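Alpha-1,3-glucanase (PDB 6K0P) probably hydrolyses the alpha-1,3-glucosidic linkages of alpha-1,3-glucan, as a bacterial enzyme of glycoside hydrolase family 87. Local coordinates at residues 417-422 / 469-474; 427-432 / 473-478; 171-176 / 238-243; 15-20 / 322-327. The protein carries 1 engineered substitution. All blocks are in the same frame, centred on the assembly; numbering follows the deposited sequence. Where two conformers were deposited one is given.

Contact 1 of 4, residues 417-422 / 469-474; sequences SYSFGY and GGDRAI. With GLC (alpha-D-glucopyranose), chain C; GLC (alpha-D-glucopyranose), chain B.
Gly-470 CA lies at the edge of the Tyr-418 ring, near its plane; Phe-420 N sits over one face, and the Asp-471 carboxylate, turned 31° from the ring, comes in obliquely near CD1. The Phe-420 ring has Tyr-418 CD2 over its centre, and one face of the Arg-472 guanidinium meets Ser-419 CB. Both loops belong to a parallel beta-helix, and the first makes a type I' turn from Ser-419 to Tyr-422. Asp-471 holds the start of that turn with two syn lone pairs: OD1 accepts from Ser-419 N at 2.7 Å, and OD2 from Ser-419 OG at 2.6 Å. The same hydroxyl accepts from Gly-421 N, an ST turn, and is thereby fixed in rotation. At the far end of the turn a water donates to Tyr-422 O and accepts from Arg-472 NH2. The loop presents Tyr-418 and Phe-420 to one bound glucose, with Tyr-418 OH 3.3 Å from its O5, and Tyr-422 to another. Gly-470 packs so closely that a CB there would clash with Tyr-418 CA. Ser-417 OG, set between its backbone N and carbonyl carbon (chi1 74°), donates to Arg-472 O at 2.7 Å and accepts from Gly-470 N at 2.8 Å.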
# COMPACT_ATOMS: atom_id res chain seq x y z
N SER A 417 12.35 -16.41 -0.22
CA SER A 417 12.56 -17.42 -1.25
C SER A 417 11.61 -18.61 -1.11
O SER A 417 11.91 -19.70 -1.60
CB SER A 417 14.03 -17.86 -1.29
OG SER A 417 14.38 -18.68 -0.19
N TYR A 418 10.45 -18.41 -0.49
CA TYR A 418 9.45 -19.47 -0.43
C TYR A 418 8.69 -19.55 -1.75
O TYR A 418 8.32 -18.53 -2.33
CB TYR A 418 8.49 -19.25 0.74
CG TYR A 418 7.50 -20.38 0.90
CD1 TYR A 418 7.94 -21.69 1.05
CD2 TYR A 418 6.14 -20.14 0.86
CE1 TYR A 418 7.04 -22.73 1.17
CE2 TYR A 418 5.24 -21.17 0.99
CZ TYR A 418 5.69 -22.46 1.14
OH TYR A 418 4.78 -23.49 1.26
N SER A 419 8.46 -20.78 -2.23
CA SER A 419 7.85 -20.98 -3.54
C SER A 419 6.34 -20.84 -3.55
O SER A 419 5.76 -20.61 -4.63
CB SER A 419 8.23 -22.37 -4.08
OG SER A 419 7.52 -23.39 -3.40
N PHE A 420 5.68 -20.97 -2.41
CA PHE A 420 4.22 -21.01 -2.32
C PHE A 420 3.61 -22.10 -3.20
O PHE A 420 2.43 -22.02 -3.58
CB PHE A 420 3.58 -19.64 -2.60
CG PHE A 420 3.99 -18.58 -1.61
CD1 PHE A 420 5.17 -17.87 -1.78
CD2 PHE A 420 3.18 -18.28 -0.52
CE1 PHE A 420 5.54 -16.90 -0.87
CE2 PHE A 420 3.55 -17.30 0.38
CZ PHE A 420 4.73 -16.61 0.21
N GLY A 421 4.39 -23.13 -3.53
CA GLY A 421 3.92 -24.19 -4.39
C GLY A 421 4.03 -23.92 -5.88
O GLY A 421 3.71 -24.81 -6.68
N TYR A 422 4.48 -22.74 -6.27
CA TYR A 422 4.63 -22.40 -7.68
C TYR A 422 6.01 -22.82 -8.19
O TYR A 422 6.89 -23.23 -7.44
CB TYR A 422 4.36 -20.91 -7.90
CG TYR A 422 2.98 -20.49 -7.47
CD1 TYR A 422 1.86 -20.80 -8.23
CD2 TYR A 422 2.78 -19.77 -6.29
CE1 TYR A 422 0.59 -20.41 -7.84
CE2 TYR A 422 1.51 -19.38 -5.89
CZ TYR A 422 0.42 -19.70 -6.67
OH TYR A 422 -0.84 -19.32 -6.26
N GLY A 469 14.58 -17.45 4.12
CA GLY A 469 14.99 -18.51 3.21
C GLY A 469 13.93 -19.59 3.25
O GLY A 469 13.69 -20.17 4.31
N GLY A 470 13.27 -19.83 2.12
CA GLY A 470 12.20 -20.81 2.07
C GLY A 470 12.69 -22.13 1.50
O GLY A 470 13.64 -22.72 2.01
N ASP A 471 12.05 -22.58 0.42
CA ASP A 471 12.43 -23.83 -0.22
C ASP A 471 13.29 -23.63 -1.46
O ASP A 471 13.69 -24.62 -2.08
CB ASP A 471 11.19 -24.68 -0.54
CG ASP A 471 10.13 -23.91 -1.32
OD1 ASP A 471 10.23 -22.67 -1.47
OD2 ASP A 471 9.17 -24.56 -1.79
N ARG A 472 13.60 -22.39 -1.81
CA ARG A 472 14.40 -22.08 -2.98
C ARG A 472 15.58 -21.20 -2.58
O ARG A 472 15.66 -20.70 -1.45
CB ARG A 472 13.55 -21.40 -4.06
CG ARG A 472 12.34 -22.22 -4.53
CD ARG A 472 12.76 -23.50 -5.24
NE ARG A 472 11.59 -24.24 -5.71
CZ ARG A 472 11.07 -25.28 -5.07
NH1 ARG A 472 11.61 -25.72 -3.94
NH2 ARG A 472 10.00 -25.90 -5.56
N ALA A 473 16.48 -20.99 -3.54
CA ALA A 473 17.73 -20.29 -3.27
C ALA A 473 17.48 -18.90 -2.70
O ALA A 473 16.62 -18.15 -3.19
CB ALA A 473 18.55 -20.16 -4.56
N ILE A 474 18.24 -18.55 -1.67
CA ILE A 474 18.19 -17.25 -1.02
C ILE A 474 19.60 -16.67 -1.06
O ILE A 474 20.49 -17.12 -0.33
CB ILE A 474 17.61 -17.34 0.40
CG1 ILE A 474 17.84 -16.05 1.19
CG2 ILE A 474 18.15 -18.56 1.17
CD1 ILE A 474 16.96 -14.90 0.74
C1 GLC C . 3.18 -20.85 4.04
C2 GLC C . 2.18 -20.20 3.08
C3 GLC C . 0.80 -20.82 3.25
C4 GLC C . 0.89 -22.34 3.16
C5 GLC C . 1.97 -22.90 4.09
C6 GLC C . 2.17 -24.39 3.85
O2 GLC C . 2.12 -18.81 3.29
O3 GLC C . -0.06 -20.32 2.25
O4 GLC C . -0.35 -22.91 3.49
O5 GLC C . 3.21 -22.25 3.87
O6 GLC C . 3.20 -24.87 4.68
C1 GLC B . -3.53 -14.64 -9.31
C2 GLC B . -4.13 -15.13 -10.62
C3 GLC B . -4.11 -16.66 -10.63
C4 GLC B . -2.70 -17.18 -10.37
C5 GLC B . -2.16 -16.56 -9.08
C6 GLC B . -0.73 -16.99 -8.76
O2 GLC B . -5.47 -14.67 -10.72
O3 GLC B . -4.62 -17.15 -11.85
O4 GLC B . -2.73 -18.58 -10.26
O5 GLC B . -2.21 -15.14 -9.17
O6 GLC B . 0.14 -16.67 -9.82
O HOH W 1 9.37 -24.33 -7.53

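Contact 2 of 4, residues 427-432 / 473-478. With ACY (acetic acid), chain L.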
# COMPACT_ATOMS: atom_id res chain seq x y z
N PHE A 427 15.87 -16.69 -5.66
CA PHE A 427 16.70 -15.57 -6.06
C PHE A 427 17.81 -16.04 -7.00
O PHE A 427 18.29 -17.17 -6.90
CB PHE A 427 17.30 -14.85 -4.84
CG PHE A 427 16.28 -14.09 -4.05
CD1 PHE A 427 15.90 -12.83 -4.45
CD2 PHE A 427 15.65 -14.67 -2.96
CE1 PHE A 427 14.93 -12.12 -3.74
CE2 PHE A 427 14.68 -13.97 -2.24
CZ PHE A 427 14.31 -12.69 -2.64
N GLY A 428 18.20 -15.16 -7.91
CA GLY A 428 19.19 -15.46 -8.92
C GLY A 428 20.58 -14.95 -8.56
O GLY A 428 20.91 -14.73 -7.39
N ASP A 429 21.39 -14.76 -9.60
CA ASP A 429 22.82 -14.50 -9.42
C ASP A 429 23.18 -13.02 -9.39
O ASP A 429 24.36 -12.69 -9.20
CB ASP A 429 23.63 -15.22 -10.50
CG ASP A 429 23.72 -16.71 -10.25
OD1 ASP A 429 23.20 -17.18 -9.21
OD2 ASP A 429 24.30 -17.41 -11.10
N GLN A 430 22.22 -12.12 -9.58
CA GLN A 430 22.47 -10.69 -9.48
C GLN A 430 21.63 -10.11 -8.35
O GLN A 430 20.54 -10.61 -8.05
CB GLN A 430 22.18 -9.98 -10.82
CG GLN A 430 23.08 -10.49 -11.95
CD GLN A 430 22.93 -9.72 -13.26
OE1 GLN A 430 22.07 -8.85 -13.40
NE2 GLN A 430 23.78 -10.04 -14.23
N ASP A 431 22.16 -9.06 -7.72
CA ASP A 431 21.59 -8.56 -6.48
C ASP A 431 20.14 -8.12 -6.61
O ASP A 431 19.74 -7.49 -7.60
CB ASP A 431 22.39 -7.35 -5.98
CG ASP A 431 23.60 -7.74 -5.16
OD1 ASP A 431 23.68 -8.90 -4.69
OD2 ASP A 431 24.46 -6.87 -4.99
N THR A 432 19.37 -8.44 -5.58
CA THR A 432 18.12 -7.77 -5.28
C THR A 432 18.47 -6.71 -4.24
O THR A 432 19.01 -7.04 -3.18
CB THR A 432 17.12 -8.77 -4.71
OG1 THR A 432 16.84 -9.77 -5.71
CG2 THR A 432 15.83 -8.08 -4.28
N ALA A 473 16.48 -20.99 -3.54
CA ALA A 473 17.73 -20.29 -3.27
C ALA A 473 17.48 -18.90 -2.70
O ALA A 473 16.62 -18.15 -3.19
CB ALA A 473 18.55 -20.16 -4.56
N ILE A 474 18.24 -18.55 -1.67
CA ILE A 474 18.19 -17.25 -1.02
C ILE A 474 19.60 -16.67 -1.06
O ILE A 474 20.49 -17.12 -0.33
CB ILE A 474 17.61 -17.34 0.40
CG1 ILE A 474 17.84 -16.05 1.19
CG2 ILE A 474 18.15 -18.56 1.17
CD1 ILE A 474 16.96 -14.90 0.74
N LYS A 475 19.81 -15.70 -1.94
CA LYS A 475 21.16 -15.24 -2.22
C LYS A 475 21.12 -13.86 -2.86
O LYS A 475 20.12 -13.47 -3.49
CB LYS A 475 21.92 -16.21 -3.13
CG LYS A 475 21.18 -16.60 -4.42
CD LYS A 475 22.05 -17.48 -5.31
CE LYS A 475 21.26 -18.10 -6.45
NZ LYS A 475 22.13 -18.96 -7.33
N ASN A 476 22.22 -13.12 -2.70
CA ASN A 476 22.43 -11.87 -3.41
C ASN A 476 21.37 -10.84 -3.04
O ASN A 476 20.59 -10.38 -3.88
CB ASN A 476 22.54 -12.11 -4.92
CG ASN A 476 23.69 -13.02 -5.26
OD1 ASN A 476 24.82 -12.78 -4.82
ND2 ASN A 476 23.42 -14.09 -6.00
N ILE A 477 21.35 -10.48 -1.76
CA ILE A 477 20.42 -9.52 -1.17
C ILE A 477 21.26 -8.43 -0.54
O ILE A 477 22.10 -8.71 0.32
CB ILE A 477 19.55 -10.18 -0.09
CG1 ILE A 477 18.82 -11.41 -0.64
CG2 ILE A 477 18.60 -9.15 0.53
CD1 ILE A 477 17.84 -11.12 -1.74
N LEU A 478 21.04 -7.19 -0.97
CA LEU A 478 21.75 -6.03 -0.43
C LEU A 478 20.73 -5.07 0.15
O LEU A 478 19.84 -4.59 -0.58
CB LEU A 478 22.58 -5.36 -1.53
CG LEU A 478 23.28 -4.07 -1.12
CD1 LEU A 478 24.21 -4.34 0.04
CD2 LEU A 478 24.05 -3.46 -2.29
C ACY L . 20.70 -14.52 -13.18
O ACY L . 20.54 -13.24 -13.19
OXT ACY L . 20.71 -15.23 -12.18
CH3 ACY L . 20.89 -15.11 -14.59
O HOH W 2 18.81 -11.62 -5.93
O HOH W 3 25.96 -10.25 -4.94
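Thr-432 and Ile-477 form a parallel beta bridge between coils of the beta-helix, and the loop 427-431 leading into it lies along residues 473-478. The bridge is bonded on both sides of Ile-477: Thr-432 N donates to Asn-476 O, and Leu-478 N to Thr-432 O. At the loop's start, Phe-427 N reaches Ala-473 O at 3.0 Å in a nearly straight bond. With CG beside the backbone N (chi1 -71°), the Phe-427 ring turns one face to Ile-477, whose CD1 stands 3.8 Å from its centroid in a CH-pi contact, the two side chains crossing at about a right angle. Asn-476 adds a side-chain bond: ND2 meets Gly-428 O at 2.9 Å, in the carbonyl plane and on a lone pair. Its OD1 is shared by Asn-506 ND2 and water 3, which also donates to Asp-431 OD1, while Asp-431 OD2 pairs with Arg-508. Farther out, the extended Lys-475 chain brings NZ to 2.8 Å from Asp-429 OD1, almost head-on to the carboxylate C-O bond. Both ends of the buried Asn-476 amide are thus satisfied, which fixes its rotation, while the Lys-475 charge is met by the exposed Asp-429.

Contact 3 of 4, residues 171-176 / 238-243; sequences ETENVA and GPWYTK
Trp-240 NE1 donates to Glu-173 OE1 at 3.0 Å, the acceptor lying at the indole edge in the ring plane. The N-H approaches the carboxylate from above its plane, 64° out of it. OE1 is shared with Arg-324 through a salt bridge, which would probably help keep this buried glutamate ionised. With CG anti to the backbone N (chi1 -168°) and the chain extended beyond, Glu-173 reaches the indole from the end of its strand. A second bond runs from Tyr-241 OH to Ala-176 O, short at 2.6 Å and likewise from above the carbonyl plane. The turn behind the two rings is held by Gly-238 O, which accepts from Tyr-241 N and Thr-242 N. Between the bonds, Val-175 wedges in: its CG2 lies over the indole face, 3.7 Å from the centroid of the five-membered ring of Trp-240. Its other methyl, Val-175 CG1, is 3.7 Å from Tyr-241 CE2. With an alanine in place of Trp-240, Glu-173 would probably lose its indole donor and a gap would open against Val-175 CG2. The indole meets Trp-302 edge-to-face and touches strands 72-80 and 137-143, packing the end of strand 165-173 against the turn before beta-helix strand 242-245.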
# COMPACT_ATOMS: atom_id res chain seq x y z
N GLU A 171 -5.37 14.67 4.13
CA GLU A 171 -4.60 15.04 2.95
C GLU A 171 -5.04 16.43 2.54
O GLU A 171 -6.24 16.73 2.56
CB GLU A 171 -4.90 14.14 1.75
CG GLU A 171 -4.53 12.70 1.89
CD GLU A 171 -4.87 11.91 0.63
OE1 GLU A 171 -4.91 12.50 -0.47
OE2 GLU A 171 -5.10 10.69 0.73
N THR A 172 -4.09 17.27 2.16
CA THR A 172 -4.40 18.57 1.57
C THR A 172 -3.72 18.69 0.22
O THR A 172 -2.60 18.21 0.04
CB THR A 172 -4.02 19.74 2.50
OG1 THR A 172 -2.59 19.93 2.49
CG2 THR A 172 -4.47 19.44 3.92
N GLU A 173 -4.40 19.30 -0.75
CA GLU A 173 -3.86 19.38 -2.10
C GLU A 173 -4.38 20.65 -2.78
O GLU A 173 -5.53 21.04 -2.58
CB GLU A 173 -4.27 18.14 -2.92
CG GLU A 173 -3.54 18.00 -4.24
CD GLU A 173 -3.84 16.69 -4.96
OE1 GLU A 173 -4.40 15.77 -4.32
OE2 GLU A 173 -3.53 16.60 -6.16
N ASN A 174 -3.52 21.27 -3.57
CA ASN A 174 -3.91 22.38 -4.45
C ASN A 174 -4.08 21.80 -5.85
O ASN A 174 -3.10 21.61 -6.58
CB ASN A 174 -2.87 23.49 -4.41
CG ASN A 174 -3.29 24.70 -5.21
OD1 ASN A 174 -4.44 24.78 -5.65
ND2 ASN A 174 -2.38 25.65 -5.38
N VAL A 175 -5.32 21.52 -6.22
CA VAL A 175 -5.62 20.85 -7.48
C VAL A 175 -5.80 21.90 -8.57
O VAL A 175 -6.60 22.84 -8.42
CB VAL A 175 -6.89 19.99 -7.33
CG1 VAL A 175 -7.15 19.20 -8.60
CG2 VAL A 175 -6.72 19.04 -6.14
N ALA A 176 -5.07 21.73 -9.67
CA ALA A 176 -5.20 22.62 -10.82
C ALA A 176 -6.59 22.47 -11.43
O ALA A 176 -7.28 21.46 -11.21
CB ALA A 176 -4.16 22.23 -11.86
N GLY A 238 -7.81 14.82 -15.12
CA GLY A 238 -7.17 14.85 -13.83
C GLY A 238 -7.94 13.96 -12.87
O GLY A 238 -9.16 13.84 -12.97
N PRO A 239 -7.24 13.32 -11.93
CA PRO A 239 -7.92 12.32 -11.08
C PRO A 239 -8.98 12.90 -10.15
O PRO A 239 -9.91 12.16 -9.77
CB PRO A 239 -6.77 11.66 -10.30
CG PRO A 239 -5.64 12.63 -10.37
CD PRO A 239 -5.79 13.35 -11.70
N TRP A 240 -8.89 14.17 -9.76
CA TRP A 240 -9.96 14.78 -8.98
C TRP A 240 -11.19 15.09 -9.81
O TRP A 240 -12.24 15.41 -9.25
CB TRP A 240 -9.46 16.07 -8.31
CG TRP A 240 -8.79 15.86 -6.98
CD1 TRP A 240 -7.45 15.69 -6.76
CD2 TRP A 240 -9.42 15.77 -5.70
NE1 TRP A 240 -7.21 15.53 -5.40
CE2 TRP A 240 -8.40 15.57 -4.74
CE3 TRP A 240 -10.76 15.85 -5.26
CZ2 TRP A 240 -8.68 15.44 -3.37
CZ3 TRP A 240 -11.02 15.72 -3.90
CH2 TRP A 240 -9.99 15.52 -2.98
N TYR A 241 -11.09 15.02 -11.14
CA TYR A 241 -12.18 15.46 -12.01
C TYR A 241 -12.82 14.34 -12.81
O TYR A 241 -14.05 14.22 -12.81
CB TYR A 241 -11.67 16.54 -12.98
CG TYR A 241 -11.14 17.76 -12.27
CD1 TYR A 241 -11.99 18.60 -11.58
CD2 TYR A 241 -9.78 18.04 -12.27
CE1 TYR A 241 -11.50 19.73 -10.91
CE2 TYR A 241 -9.28 19.15 -11.62
CZ TYR A 241 -10.15 19.98 -10.94
OH TYR A 241 -9.64 21.09 -10.29
N THR A 242 -12.03 13.52 -13.50
CA THR A 242 -12.58 12.40 -14.28
C THR A 242 -12.66 11.20 -13.35
O THR A 242 -11.63 10.68 -12.91
CB THR A 242 -11.67 12.08 -15.46
OG1 THR A 242 -11.63 13.21 -16.35
CG2 THR A 242 -12.18 10.85 -16.22
N LYS A 243 -13.88 10.75 -13.06
CA LYS A 243 -14.13 9.64 -12.15
C LYS A 243 -14.83 8.53 -12.90
O LYS A 243 -15.98 8.71 -13.34
CB LYS A 243 -15.00 10.10 -10.98
CG LYS A 243 -14.38 11.24 -10.17
CD LYS A 243 -15.38 11.80 -9.16
CE LYS A 243 -14.80 12.99 -8.39
NZ LYS A 243 -15.73 13.40 -7.30

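Contact 4 of 4, residues 15-20 / 322-327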
# COMPACT_ATOMS: atom_id res chain seq x y z
N ALA A 15 7.42 8.37 -2.28
CA ALA A 15 6.85 9.07 -3.42
C ALA A 15 6.75 10.57 -3.16
O ALA A 15 6.49 11.01 -2.03
CB ALA A 15 5.46 8.52 -3.73
N ASN A 16 6.97 11.35 -4.22
CA ASN A 16 6.79 12.80 -4.19
C ASN A 16 5.41 13.07 -4.79
O ASN A 16 5.22 13.01 -6.00
CB ASN A 16 7.89 13.48 -5.00
CG ASN A 16 7.76 14.98 -5.03
OD1 ASN A 16 6.95 15.55 -4.30
ND2 ASN A 16 8.54 15.63 -5.87
N MET A 17 4.44 13.34 -3.93
CA MET A 17 3.06 13.54 -4.35
C MET A 17 2.63 14.99 -4.11
O MET A 17 3.21 15.70 -3.28
CB MET A 17 2.14 12.59 -3.58
CG MET A 17 2.59 11.12 -3.61
SD MET A 17 2.74 10.38 -5.25
CE MET A 17 1.12 10.75 -5.94
N PRO A 18 1.62 15.47 -4.84
CA PRO A 18 1.20 16.87 -4.68
C PRO A 18 0.39 17.12 -3.42
O PRO A 18 0.17 18.29 -3.07
CB PRO A 18 0.34 17.13 -5.92
CG PRO A 18 -0.15 15.81 -6.33
CD PRO A 18 0.94 14.81 -5.97
N PHE A 19 -0.06 16.08 -2.74
CA PHE A 19 -0.80 16.25 -1.50
C PHE A 19 0.15 16.12 -0.31
O PHE A 19 1.18 15.45 -0.38
CB PHE A 19 -1.96 15.26 -1.38
CG PHE A 19 -1.58 13.83 -1.65
CD1 PHE A 19 -1.12 13.01 -0.62
CD2 PHE A 19 -1.72 13.29 -2.92
CE1 PHE A 19 -0.79 11.68 -0.87
CE2 PHE A 19 -1.39 11.96 -3.17
CZ PHE A 19 -0.93 11.16 -2.15
N THR A 20 -0.21 16.82 0.76
CA THR A 20 0.48 16.78 2.04
C THR A 20 -0.37 15.97 3.00
O THR A 20 -1.60 16.13 3.04
CB THR A 20 0.64 18.20 2.58
OG1 THR A 20 1.43 18.96 1.66
CG2 THR A 20 1.33 18.20 3.95
N ASN A 322 3.35 7.96 -10.77
CA ASN A 322 2.55 9.06 -10.21
C ASN A 322 1.13 8.64 -9.82
O ASN A 322 0.23 9.47 -9.78
CB ASN A 322 2.50 10.28 -11.14
CG ASN A 322 3.87 10.85 -11.43
OD1 ASN A 322 4.83 10.63 -10.70
ND2 ASN A 322 3.96 11.61 -12.52
N ASN A 323 0.93 7.36 -9.52
CA ASN A 323 -0.41 6.86 -9.22
C ASN A 323 -0.67 6.86 -7.72
O ASN A 323 0.25 6.88 -6.90
CB ASN A 323 -0.59 5.44 -9.77
CG ASN A 323 -0.40 5.39 -11.28
OD1 ASN A 323 -1.09 6.07 -12.02
ND2 ASN A 323 0.56 4.58 -11.73
N ARG A 324 -1.96 6.81 -7.37
CA ARG A 324 -2.43 6.69 -6.00
C ARG A 324 -3.29 5.45 -5.92
O ARG A 324 -4.27 5.33 -6.67
CB ARG A 324 -3.28 7.90 -5.59
CG ARG A 324 -2.73 9.21 -6.06
CD ARG A 324 -3.68 10.35 -5.76
NE ARG A 324 -3.20 11.53 -6.45
CZ ARG A 324 -3.51 12.78 -6.13
NH1 ARG A 324 -4.33 13.02 -5.12
NH2 ARG A 324 -2.99 13.78 -6.83
N ILE A 325 -2.93 4.53 -5.04
CA ILE A 325 -3.64 3.26 -4.87
C ILE A 325 -4.11 3.24 -3.43
O ILE A 325 -3.29 3.11 -2.52
CB ILE A 325 -2.71 2.07 -5.14
CG1 ILE A 325 -2.03 2.21 -6.50
CG2 ILE A 325 -3.49 0.76 -5.03
CD1 ILE A 325 -0.81 1.32 -6.64
N LYS A 326 -5.41 3.38 -3.21
CA LYS A 326 -5.90 3.49 -1.84
C LYS A 326 -7.07 2.56 -1.59
O LYS A 326 -7.95 2.40 -2.44
CB LYS A 326 -6.29 4.94 -1.50
CG LYS A 326 -5.08 5.88 -1.36
CD LYS A 326 -5.50 7.26 -0.81
CE LYS A 326 -5.82 8.23 -1.93
NZ LYS A 326 -6.39 9.49 -1.37
N ASN A 327 -7.07 1.94 -0.40
CA ASN A 327 -8.23 1.21 0.09
C ASN A 327 -8.64 0.10 -0.88
O ASN A 327 -9.77 0.03 -1.35
CB ASN A 327 -9.36 2.19 0.43
CG ASN A 327 -8.87 3.37 1.24
OD1 ASN A 327 -8.18 3.19 2.25
ND2 ASN A 327 -9.16 4.58 0.77
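The side chains of Phe-19 and Arg-324 run antiparallel alongside one another, the aromatic ring set 53° from the guanidinium plane. The ring thus does not stack: it leans over one face of the guanidinium with its CD2 corner, 3.4 Å from NH1 and 3.7 Å from CZ. A chi1 of 50° places CG of Phe-19 between the backbone N and the carbonyl carbon, which sets the CD2-CE2 side of the ring against the guanidinium. Arg-324 meets it with a chain extended from CG to NE, so that CD and NE also pass CE2, each at 3.8 Å. Pro-18 and Arg-324 extend to meet each other across the interface, Pro-18 CG lying 3.5 Å from NH2, oblique to the guanidinium. Met-17 has two conformers; in the modelled one CB rests over a face of the Phe-19 ring, and the bent chain carries CE near Arg-324 CG, a contact that remains doubtful. No hydrogen bond crosses between the segments, and the attraction of Lys-326 NZ to the Phe-19 ring, 6.0 Å from its centroid, is weak at most. A glycine in place of Arg-324, whose NH1 is held by Glu-173, would probably leave that carboxylate without its charge partner and open a gap beside the Phe-19 and Pro-18 rings. Arg-324 also touches Trp-302 of strand 297-304 and Trp-240, while Phe-19 meets Tyr-348 of strand 343-350 edge-to-face; the loop before strand 20-23 of the N-terminal beta domain is thereby laid against strand 319-326 of the beta-helix.

Contacts 3 and 4 together join the N-terminal beta domain to the beta-helix, their centres 11 Å apart. Two ion pairs connect them: Glu-171 OE2 reaches Lys-326 NZ at 2.7 Å, beside the Glu-173 to Arg-324 pair. Contacts 1 and 2 lie on later coils of the helix, share Ala-473 and Ile-474, and touch where Ser-417 N packs 3.9 Å from Phe-427 CE2. Contact 1 lines two glycan pockets; contact 2 stands farther off, its Phe-427 side chain about 13 Å from a bound glucose. Contacts 1 and 3, centres about 42 Å apart, lie on opposite sides of the chain's centre; Lys-243 in contact 3 belongs to a third pocket.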